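Probable TonB-dependent siderophore receptor PiuA (Acinetobacter baumannii, PDB 5FP1) probably binds iron-chelating siderophores at the outer membrane, possibly including ferric enterobactin with micromolar affinity, and starts their TonB-dependent uptake into the cell. Local coordinates at residues A[257-260]-A[261-264]; A[378-382]-A[383-387]; A[501-504]-A[505-508]; A[695-698]-A[699-703]. One frame throughout, in Å; residues are numbered along the deposited sequence.

Contact 1: A[257-260]-A[261-264]; sequences YGWK and DRDF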
loop_
_atom_site.group_PDB
_atom_site.type_symbol
_atom_site.label_atom_id
_atom_site.label_comp_id
_atom_site.label_asym_id
_atom_site.label_seq_id
_atom_site.Cartn_x
_atom_site.Cartn_y
_atom_site.Cartn_z
ATOM N N TYR A 257 23.889 2.242 4.586
ATOM C CA TYR A 257 24.318 1.892 5.925
ATOM C C TYR A 257 23.939 0.507 6.386
ATOM O O TYR A 257 24.173 0.144 7.550
ATOM C CB TYR A 257 23.793 2.934 6.927
ATOM C CG TYR A 257 24.351 4.292 6.704
ATOM C CD1 TYR A 257 25.722 4.513 6.749
ATOM C CD2 TYR A 257 23.523 5.375 6.367
ATOM C CE1 TYR A 257 26.249 5.773 6.525
ATOM C CE2 TYR A 257 24.046 6.634 6.157
ATOM C CZ TYR A 257 25.411 6.827 6.216
ATOM O OH TYR A 257 25.936 8.069 5.967
ATOM N N GLY A 258 23.385 -0.300 5.484
ATOM C CA GLY A 258 23.119 -1.678 5.795
ATOM C C GLY A 258 24.398 -2.515 5.847
ATOM O O GLY A 258 25.482 -2.050 5.491
ATOM N N TRP A 259 24.248 -3.745 6.290
ATOM C CA TRP A 259 25.366 -4.645 6.545
ATOM C C TRP A 259 25.115 -5.890 5.709
ATOM O O TRP A 259 24.392 -6.798 6.120
ATOM C CB TRP A 259 25.414 -4.936 8.027
ATOM C CG TRP A 259 26.620 -5.627 8.544
ATOM C CD1 TRP A 259 27.638 -6.208 7.826
ATOM C CD2 TRP A 259 26.929 -5.823 9.911
ATOM N NE1 TRP A 259 28.580 -6.732 8.685
ATOM C CE2 TRP A 259 28.168 -6.513 9.972
ATOM C CE3 TRP A 259 26.309 -5.443 11.105
ATOM C CZ2 TRP A 259 28.775 -6.848 11.180
ATOM C CZ3 TRP A 259 26.919 -5.771 12.304
ATOM C CH2 TRP A 259 28.145 -6.481 12.333
ATOM N N LYS A 260 25.693 -5.921 4.514
ATOM C CA LYS A 260 25.279 -6.891 3.528
ATOM C C LYS A 260 25.558 -8.325 3.891
ATOM O O LYS A 260 24.778 -9.212 3.501
ATOM C CB LYS A 260 25.819 -6.549 2.139
ATOM C CG LYS A 260 25.194 -5.269 1.620
ATOM C CD LYS A 260 25.660 -4.933 0.231
ATOM C CE LYS A 260 24.961 -5.755 -0.808
ATOM N NZ LYS A 260 25.109 -5.070 -2.102
ATOM N N ASP A 261 26.615 -8.566 4.665
ATOM C CA ASP A 261 26.940 -9.918 5.108
ATOM C C ASP A 261 25.996 -10.396 6.210
ATOM O O ASP A 261 25.988 -11.579 6.529
ATOM C CB ASP A 261 28.385 -9.992 5.621
ATOM C CG ASP A 261 28.940 -11.429 5.624
ATOM O OD1 ASP A 261 28.705 -12.142 4.648
ATOM O OD2 ASP A 261 29.564 -11.847 6.617
ATOM N N ARG A 262 25.255 -9.471 6.835
ATOM C CA ARG A 262 24.327 -9.810 7.930
ATOM C C ARG A 262 22.844 -9.764 7.498
ATOM O O ARG A 262 22.037 -10.619 7.877
ATOM C CB ARG A 262 24.503 -8.823 9.065
ATOM C CG ARG A 262 23.726 -9.174 10.316
ATOM C CD ARG A 262 23.684 -8.035 11.296
ATOM N NE ARG A 262 22.879 -6.908 10.837
ATOM C CZ ARG A 262 22.696 -5.776 11.514
ATOM N NH1 ARG A 262 23.287 -5.581 12.689
ATOM N NH2 ARG A 262 21.907 -4.833 11.019
ATOM N N ASP A 263 22.503 -8.717 6.762
ATOM C CA ASP A 263 21.118 -8.334 6.488
ATOM C C ASP A 263 20.568 -9.162 5.327
ATOM O O ASP A 263 21.315 -9.580 4.439
ATOM C CB ASP A 263 21.038 -6.863 6.087
ATOM C CG ASP A 263 21.434 -5.893 7.211
ATOM O OD1 ASP A 263 21.510 -6.275 8.409
ATOM O OD2 ASP A 263 21.608 -4.710 6.868
ATOM N N PHE A 264 19.266 -9.383 5.320
ATOM C CA PHE A 264 18.625 -10.134 4.235
ATOM C C PHE A 264 17.123 -9.937 4.351
ATOM O O PHE A 264 16.616 -9.538 5.398
ATOM C CB PHE A 264 18.957 -11.642 4.302
ATOM C CG PHE A 264 18.497 -12.299 5.586
ATOM C CD1 PHE A 264 17.219 -12.842 5.694
ATOM C CD2 PHE A 264 19.323 -12.338 6.685
ATOM C CE1 PHE A 264 16.781 -13.390 6.895
ATOM C CE2 PHE A 264 18.904 -12.919 7.866
ATOM C CZ PHE A 264 17.630 -13.422 7.975
#
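The backbone of Trp259 is held by Asp263 at both ends, its N by the carboxylate and its O by the amide. The first bond is almost straight, Trp259 N to Asp263 OD2 2.9 Å with 177° at the hydrogen, and reaches that oxygen from above the carboxylate plane. In return Asp263 N lies 2.8 Å from Trp259 O, nearly in line with C=O. That carbonyl has a second donor above its plane, Arg262 N to Trp259 O 2.9 Å. Aspartate suits its place: chi1 of -65° sets the short carboxylate beside its own backbone N, where OD2 can meet the Trp259 amide. Asp263 OD1 is gripped side-on by Arg262, NE at 2.9 Å and NH2 at 3.0 Å, a salt bridge in which OD1 lies in the guanidinium plane. Arg262 also packs on the indole: its CB makes a CH-pi contact over the five-membered ring, and the bend at chi3 accompanies the guanidinium's return toward it, Arg262 NH1 3.4 Å from Trp259 CE3, the planes 42° apart. Thr302 OG1 also meets Asp263 OD2, Arg262 NH1 binds the carbonyl of His318, and Phe402 N binds Asp261 OD2. Lys229 NZ bonds to the carbonyls of Lys260 and Asp263, while Lys260 NZ forms a salt bridge with Glu197. The buried Asp263 carboxylate thus receives hydrogen bonds at both oxygens, and the adjacent arginine probably favours its ionised form.

Contact 2: A[378-382]-A[383-387]; sequences GFYSD and CSDLS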
loop_
_atom_site.group_PDB
_atom_site.type_symbol
_atom_site.label_atom_id
_atom_site.label_comp_id
_atom_site.label_asym_id
_atom_site.label_seq_id
_atom_site.Cartn_x
_atom_site.Cartn_y
_atom_site.Cartn_z
ATOM N N GLY A 378 21.735 -5.349 19.063
ATOM C CA GLY A 378 23.090 -5.265 18.559
ATOM C C GLY A 378 24.152 -5.019 19.613
ATOM O O GLY A 378 23.839 -4.800 20.773
ATOM N N PHE A 379 25.410 -5.037 19.189
ATOM C CA PHE A 379 26.534 -4.808 20.096
ATOM C C PHE A 379 27.263 -3.503 19.762
ATOM O O PHE A 379 27.232 -3.018 18.615
ATOM C CB PHE A 379 27.500 -6.009 20.031
ATOM C CG PHE A 379 26.857 -7.337 20.346
ATOM C CD1 PHE A 379 26.306 -7.587 21.593
ATOM C CD2 PHE A 379 26.825 -8.349 19.395
ATOM C CE1 PHE A 379 25.704 -8.803 21.871
ATOM C CE2 PHE A 379 26.244 -9.571 19.679
ATOM C CZ PHE A 379 25.679 -9.798 20.907
ATOM N N TYR A 380 27.911 -2.929 20.773
ATOM C CA TYR A 380 28.757 -1.743 20.624
ATOM C C TYR A 380 27.999 -0.561 20.041
ATOM O O TYR A 380 28.466 0.086 19.111
ATOM C CB TYR A 380 29.992 -2.038 19.769
ATOM C CG TYR A 380 30.762 -3.208 20.296
ATOM C CD1 TYR A 380 31.395 -3.141 21.526
ATOM C CD2 TYR A 380 30.816 -4.399 19.599
ATOM C CE1 TYR A 380 32.073 -4.231 22.038
ATOM C CE2 TYR A 380 31.479 -5.496 20.108
ATOM C CZ TYR A 380 32.112 -5.393 21.320
ATOM O OH TYR A 380 32.770 -6.469 21.810
ATOM N N SER A 381 26.840 -0.268 20.599
ATOM C CA SER A 381 26.038 0.839 20.113
ATOM C C SER A 381 26.706 2.195 20.356
ATOM O O SER A 381 26.269 3.210 19.819
ATOM C CB SER A 381 24.677 0.809 20.752
ATOM O OG SER A 381 24.757 1.071 22.117
ATOM N N ASP A 382 27.757 2.205 21.169
ATOM C CA ASP A 382 28.584 3.396 21.348
ATOM C C ASP A 382 29.842 3.418 20.459
ATOM O O ASP A 382 30.685 4.325 20.578
ATOM C CB ASP A 382 28.988 3.551 22.821
ATOM C CG ASP A 382 29.902 2.425 23.303
ATOM O OD1 ASP A 382 30.232 1.495 22.538
ATOM O OD2 ASP A 382 30.286 2.459 24.480
ATOM N N CYS A 383 29.949 2.458 19.548
ATOM C CA CYS A 383 31.048 2.394 18.578
ATOM C C CYS A 383 32.443 2.409 19.244
ATOM O O CYS A 383 33.415 2.900 18.672
ATOM C CB CYS A 383 30.911 3.491 17.517
ATOM S SG CYS A 383 29.356 3.383 16.581
ATOM N N SER A 384 32.534 1.827 20.431
ATOM C CA SER A 384 33.791 1.827 21.199
ATOM C C SER A 384 34.764 0.766 20.699
ATOM O O SER A 384 35.948 0.821 20.969
ATOM C CB SER A 384 33.487 1.571 22.685
ATOM O OG SER A 384 32.781 0.356 22.859
ATOM N N ASP A 385 34.263 -0.215 19.972
ATOM C CA ASP A 385 35.088 -1.327 19.514
ATOM C C ASP A 385 34.571 -1.739 18.144
ATOM O O ASP A 385 33.428 -2.173 18.021
ATOM C CB ASP A 385 34.980 -2.470 20.522
ATOM C CG ASP A 385 35.848 -3.678 20.176
ATOM O OD1 ASP A 385 36.300 -3.822 19.030
ATOM O OD2 ASP A 385 36.041 -4.519 21.074
ATOM N N LEU A 386 35.400 -1.583 17.115
ATOM C CA LEU A 386 34.987 -1.893 15.752
ATOM C C LEU A 386 35.519 -3.236 15.253
ATOM O O LEU A 386 35.391 -3.565 14.076
ATOM C CB LEU A 386 35.379 -0.761 14.802
ATOM C CG LEU A 386 34.291 0.309 14.622
ATOM C CD1 LEU A 386 33.847 0.880 15.938
ATOM C CD2 LEU A 386 34.727 1.423 13.681
ATOM N N SER A 387 36.113 -4.030 16.134
ATOM C CA SER A 387 36.748 -5.263 15.672
ATOM C C SER A 387 35.762 -6.279 15.101
ATOM O O SER A 387 36.155 -7.154 14.338
ATOM C CB SER A 387 37.573 -5.906 16.788
ATOM O OG SER A 387 36.757 -6.255 17.877
#
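Tyr380 lays one face of its ring against Asp385, five residues on. Asp385 CB sits 3.7 Å from Tyr380 CE1 and makes a CH-pi contact over the face, offset toward the rim, while the carbonyl O of Asp385 lies over the same ring, 3.7 Å from Tyr380 CG. The two side chains run alongside each other in the same direction, with ring and carboxylate planes 44° apart. A tyrosine suits this partly exposed place, since its broad ring can cover the backbone of the returning chain.

A second contact lies between Asp382 and Ser384. Asp382 OD1 accepts from the hydroxyl of Ser384, OG at 2.8 Å, and from its amide, N at 3.1 Å, both from one face of the carboxylate. Each side chain folds in between its backbone N and carbonyl carbon (chi1 66° for Asp382, 57° for Ser384), which brings these short polar groups together.

Further out, Asp385 OD1 is held by Ser387 in the same two-pronged way, from OG at 2.7 Å and from N at 2.9 Å. The second closes an Asx turn, and together the two probably fix the carboxylate's rotation beside the tyrosine. Cys383 ties the loop to Cys391 by a disulfide, and Lys313 binds the carbonyl of Asp382. In the backbone, the amide of Cys383 bonds to the carbonyl of Tyr380, N to O 2.8 Å, closing a type I beta turn from Tyr380 to Cys383 within a disulfide-stapled loop between strands of a TonB-dependent receptor barrel.

Contact 3: A[501-504]-A[505-508]; sequences WGDN and SETI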
loop_
_atom_site.group_PDB
_atom_site.type_symbol
_atom_site.label_atom_id
_atom_site.label_comp_id
_atom_site.label_asym_id
_atom_site.label_seq_id
_atom_site.Cartn_x
_atom_site.Cartn_y
_atom_site.Cartn_z
ATOM N N TRP A 501 1.531 -8.790 13.104
ATOM C CA TRP A 501 2.754 -8.077 12.714
ATOM C C TRP A 501 2.414 -7.129 11.567
ATOM O O TRP A 501 1.997 -7.545 10.491
ATOM C CB TRP A 501 3.844 -9.077 12.334
ATOM C CG TRP A 501 5.239 -8.502 12.430
ATOM C CD1 TRP A 501 6.134 -8.330 11.408
ATOM C CD2 TRP A 501 5.855 -7.971 13.598
ATOM N NE1 TRP A 501 7.281 -7.718 11.880
ATOM C CE2 TRP A 501 7.130 -7.484 13.221
ATOM C CE3 TRP A 501 5.448 -7.844 14.937
ATOM C CZ2 TRP A 501 8.006 -6.931 14.135
ATOM C CZ3 TRP A 501 6.339 -7.296 15.850
ATOM C CH2 TRP A 501 7.588 -6.846 15.445
ATOM N N GLY A 502 2.542 -5.846 11.836
ATOM C CA GLY A 502 2.129 -4.822 10.907
ATOM C C GLY A 502 2.213 -3.490 11.628
ATOM O O GLY A 502 3.075 -3.281 12.488
ATOM N N ASP A 503 1.291 -2.610 11.297
ATOM C CA ASP A 503 1.314 -1.242 11.806
ATOM C C ASP A 503 1.342 -1.299 13.336
ATOM O O ASP A 503 0.434 -1.866 13.943
ATOM C CB ASP A 503 0.078 -0.497 11.288
ATOM C CG ASP A 503 0.128 1.024 11.617
ATOM O OD1 ASP A 503 0.477 1.340 12.752
ATOM O OD2 ASP A 503 -0.092 1.859 10.719
ATOM N N ASN A 504 2.387 -0.757 13.959
ATOM C CA ASN A 504 2.550 -0.880 15.398
ATOM C C ASN A 504 1.488 -0.113 16.200
ATOM O O ASN A 504 1.278 -0.420 17.373
ATOM C CB ASN A 504 3.961 -0.460 15.844
ATOM C CG ASN A 504 4.383 0.872 15.259
ATOM O OD1 ASN A 504 4.557 1.019 14.042
ATOM N ND2 ASN A 504 4.543 1.861 16.127
ATOM N N SER A 505 0.768 0.818 15.566
ATOM C CA SER A 505 -0.302 1.503 16.272
ATOM C C SER A 505 -1.456 0.537 16.560
ATOM O O SER A 505 -2.284 0.815 17.422
ATOM C CB SER A 505 -0.780 2.735 15.504
ATOM O OG SER A 505 -1.407 2.367 14.288
ATOM N N GLU A 506 -1.483 -0.615 15.875
ATOM C CA GLU A 506 -2.590 -1.570 15.989
ATOM C C GLU A 506 -2.283 -2.791 16.888
ATOM O O GLU A 506 -3.110 -3.677 17.080
ATOM C CB GLU A 506 -3.009 -2.041 14.589
ATOM C CG GLU A 506 -3.449 -0.895 13.671
ATOM C CD GLU A 506 -3.540 -1.295 12.214
ATOM O OE1 GLU A 506 -3.422 -2.511 11.905
ATOM O OE2 GLU A 506 -3.741 -0.393 11.364
ATOM N N THR A 507 -1.094 -2.827 17.429
ATOM C CA THR A 507 -0.592 -3.988 18.149
ATOM C C THR A 507 -1.341 -4.116 19.486
ATOM O O THR A 507 -1.509 -3.145 20.228
ATOM C CB THR A 507 0.943 -3.861 18.327
ATOM O OG1 THR A 507 1.575 -4.268 17.101
ATOM C CG2 THR A 507 1.472 -4.748 19.465
ATOM N N ILE A 508 -1.842 -5.312 19.736
ATOM C CA ILE A 508 -2.590 -5.620 20.937
ATOM C C ILE A 508 -1.620 -5.998 22.061
ATOM O O ILE A 508 -0.529 -6.586 21.830
ATOM C CB ILE A 508 -3.605 -6.770 20.680
ATOM C CG1 ILE A 508 -4.576 -6.926 21.866
ATOM C CG2 ILE A 508 -2.878 -8.083 20.402
ATOM C CD1 ILE A 508 -5.750 -7.851 21.604
HETATM O O HOH W 1 -0.309 -0.683 19.980
#
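Asp503 and Ser505 clasp each other at the start of a short 3-10 turn. The aspartate extends its CG away from its own N (chi1 -172°), an orientation that turns OD1 to Ser505, two residues on. Asp503 OD1 takes two bonds there: Ser505 OG at 2.6 Å, from above the carboxylate plane, and Ser505 N at 2.9 Å, nearly along the C-O axis. The serine tucks its OG between N and the carbonyl carbon, chi1 66°, a fold that a small hydroxyl tolerates well. Next, Glu506 N binds Asp503 O at 3.0 Å. The glutamate CG lies anti to the carbonyl carbon, beside the backbone N (chi1 -59°), and from there the chain runs extended past the aspartate, Glu506 CD 3.8 Å from Asp503 CB. This sets the two carboxylates near each other, Asp503 OD2 to Glu506 OE2 4.3 Å. Thr507 N adds a weak bond to the carbonyl of Asn504, and a water donates to the carbonyls of both residues.

Like charges this close should repel, yet each has an outside donor: Ser91 binds Asp503 OD2 and Ser94 binds Glu506 OE1, with Arg84 a long, weak ion partner of Asp503. These bonds to the plug probably offset part of the cost, and one carboxylate may have a raised pKa.

Contact 4: A[695-698]-A[699-703]; sequences KAYA and SHYAT. With PO4 (phosphate ion), chain B.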
loop_
_atom_site.group_PDB
_atom_site.type_symbol
_atom_site.label_atom_id
_atom_site.label_comp_id
_atom_site.label_asym_id
_atom_site.label_seq_id
_atom_site.Cartn_x
_atom_site.Cartn_y
_atom_site.Cartn_z
ATOM N N LYS A 695 10.109 8.023 2.531
ATOM C CA LYS A 695 9.535 7.611 3.827
ATOM C C LYS A 695 10.257 8.352 4.909
ATOM O O LYS A 695 11.494 8.466 4.883
ATOM C CB LYS A 695 9.749 6.103 4.087
ATOM C CG LYS A 695 9.366 5.198 2.922
ATOM C CD LYS A 695 9.804 3.757 3.121
ATOM C CE LYS A 695 9.559 2.949 1.846
ATOM N NZ LYS A 695 9.921 1.519 2.061
ATOM N N ALA A 696 9.499 8.808 5.885
ATOM C CA ALA A 696 10.040 9.428 7.062
ATOM C C ALA A 696 9.533 8.628 8.256
ATOM O O ALA A 696 8.329 8.587 8.505
ATOM C CB ALA A 696 9.602 10.866 7.129
ATOM N N TYR A 697 10.441 7.943 8.970
ATOM C CA TYR A 697 10.025 7.239 10.175
ATOM C C TYR A 697 9.854 8.209 11.339
ATOM O O TYR A 697 10.445 9.298 11.348
ATOM C CB TYR A 697 10.956 6.057 10.525
ATOM C CG TYR A 697 10.276 5.160 11.522
ATOM C CD1 TYR A 697 9.112 4.479 11.175
ATOM C CD2 TYR A 697 10.724 5.067 12.842
ATOM C CE1 TYR A 697 8.432 3.707 12.102
ATOM C CE2 TYR A 697 10.057 4.288 13.770
ATOM C CZ TYR A 697 8.911 3.617 13.390
ATOM O OH TYR A 697 8.224 2.843 14.286
ATOM N N ALA A 698 9.049 7.814 12.325
ATOM C CA ALA A 698 8.751 8.666 13.503
ATOM C C ALA A 698 10.002 9.043 14.282
ATOM O O ALA A 698 10.056 10.081 14.943
ATOM C CB ALA A 698 7.724 7.974 14.422
ATOM N N SER A 699 11.007 8.183 14.215
ATOM C CA SER A 699 12.306 8.491 14.783
ATOM C C SER A 699 13.429 7.889 13.926
ATOM O O SER A 699 13.186 7.099 13.017
ATOM C CB SER A 699 12.379 7.999 16.230
ATOM O OG SER A 699 13.443 8.659 16.880
ATOM N N HIS A 700 14.647 8.304 14.199
ATOM C CA HIS A 700 15.853 7.646 13.702
ATOM C C HIS A 700 16.285 7.919 12.253
ATOM O O HIS A 700 17.448 8.276 12.017
ATOM C CB HIS A 700 15.796 6.140 13.938
ATOM C CG HIS A 700 15.337 5.756 15.309
ATOM N ND1 HIS A 700 15.909 6.261 16.460
ATOM C CD2 HIS A 700 14.372 4.892 15.715
ATOM C CE1 HIS A 700 15.309 5.735 17.512
ATOM N NE2 HIS A 700 14.373 4.902 17.089
ATOM N N TYR A 701 15.402 7.705 11.283
ATOM C CA TYR A 701 15.824 7.720 9.888
ATOM C C TYR A 701 14.708 7.978 8.910
ATOM O O TYR A 701 13.506 7.891 9.230
ATOM C CB TYR A 701 16.515 6.398 9.519
ATOM C CG TYR A 701 15.544 5.277 9.242
ATOM C CD1 TYR A 701 15.002 4.516 10.273
ATOM C CD2 TYR A 701 15.149 4.992 7.943
ATOM C CE1 TYR A 701 14.060 3.517 10.016
ATOM C CE2 TYR A 701 14.270 3.970 7.673
ATOM C CZ TYR A 701 13.722 3.228 8.705
ATOM O OH TYR A 701 12.821 2.217 8.385
ATOM N N ALA A 702 15.131 8.318 7.701
ATOM C CA ALA A 702 14.261 8.409 6.542
ATOM C C ALA A 702 14.812 7.569 5.406
ATOM O O ALA A 702 16.011 7.301 5.336
ATOM C CB ALA A 702 14.134 9.834 6.092
ATOM N N THR A 703 13.947 7.185 4.479
ATOM C CA THR A 703 14.340 6.310 3.392
ATOM C C THR A 703 14.573 7.159 2.163
ATOM O O THR A 703 13.689 7.906 1.734
ATOM C CB THR A 703 13.235 5.275 3.081
ATOM O OG1 THR A 703 13.006 4.471 4.242
ATOM C CG2 THR A 703 13.600 4.366 1.921
HETATM P P PO4 B . 14.206 2.188 19.169
HETATM O O1 PO4 B . 15.455 2.827 19.738
HETATM O O2 PO4 B . 14.538 1.700 17.775
HETATM O O3 PO4 B . 13.063 3.202 19.104
HETATM O O4 PO4 B . 13.791 1.012 20.037
#
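This is an antiparallel beta hairpin, strand 693-696 returning as 701-704, in a small three-stranded sheet whose other outer strand is 234-238, apart from the strands of the barrel wall. Lys695 and Thr703 form a hydrogen-bonded pair, Thr703 N to Lys695 O 2.8 Å, and Ala696 faces Ala702 in a non-hydrogen-bonded pair whose small methyl groups suit a buried face. The amide of Tyr697 extends the ladder to the carbonyl of Tyr701, N to O 3.1 Å, lying in the carbonyl plane. On the side of the sheet that carries Lys695 and Thr703, the lysine chain passes over the threonine, CD to OG1 3.5 Å; a long aliphatic stem can pack here and still carry its amine onward. Tyr697 CB lies over one face of the Tyr701 ring, 4.0 Å from Tyr701 CE1. With CG anti to N (chi1 -164°), the Tyr697 ring brings its edge to the carbonyl O of Ser699, CD2 to O 3.2 Å. Tyr701 reaches on to the carbonyl of Gly75 in the plug. His700, whose ND1 binds Ser307, meets a phosphate probably from the crystallisation liquor: His700 NE2 donates to phosphate O3 at 2.9 Å, O3 lying at the ring edge, in its plane.

All four contacts belong to the beta-barrel part of the receptor and follow one another along the chain, from contact 1 to contact 4. Contact 1 precedes strand 264-279, contact 2 lies between strands 374-375 and 391-393, contact 3 between strands 482-493 and 518-531, and contact 4 is the hairpin of 693-696 and 701-704. Strand 234-238, which comes before contact 1, pairs with 701-704 of contact 4. The centres of contacts 1 and 2 are about 16 Å apart, those of 3 and 4 about 17 Å. Only contacts 3 and 4 touch, where the side-chain ends of Asn504 and Tyr697 come loosely together; both also meet the plug. Contacts 1, 2 and 4 lie on the same side of the chain's centre.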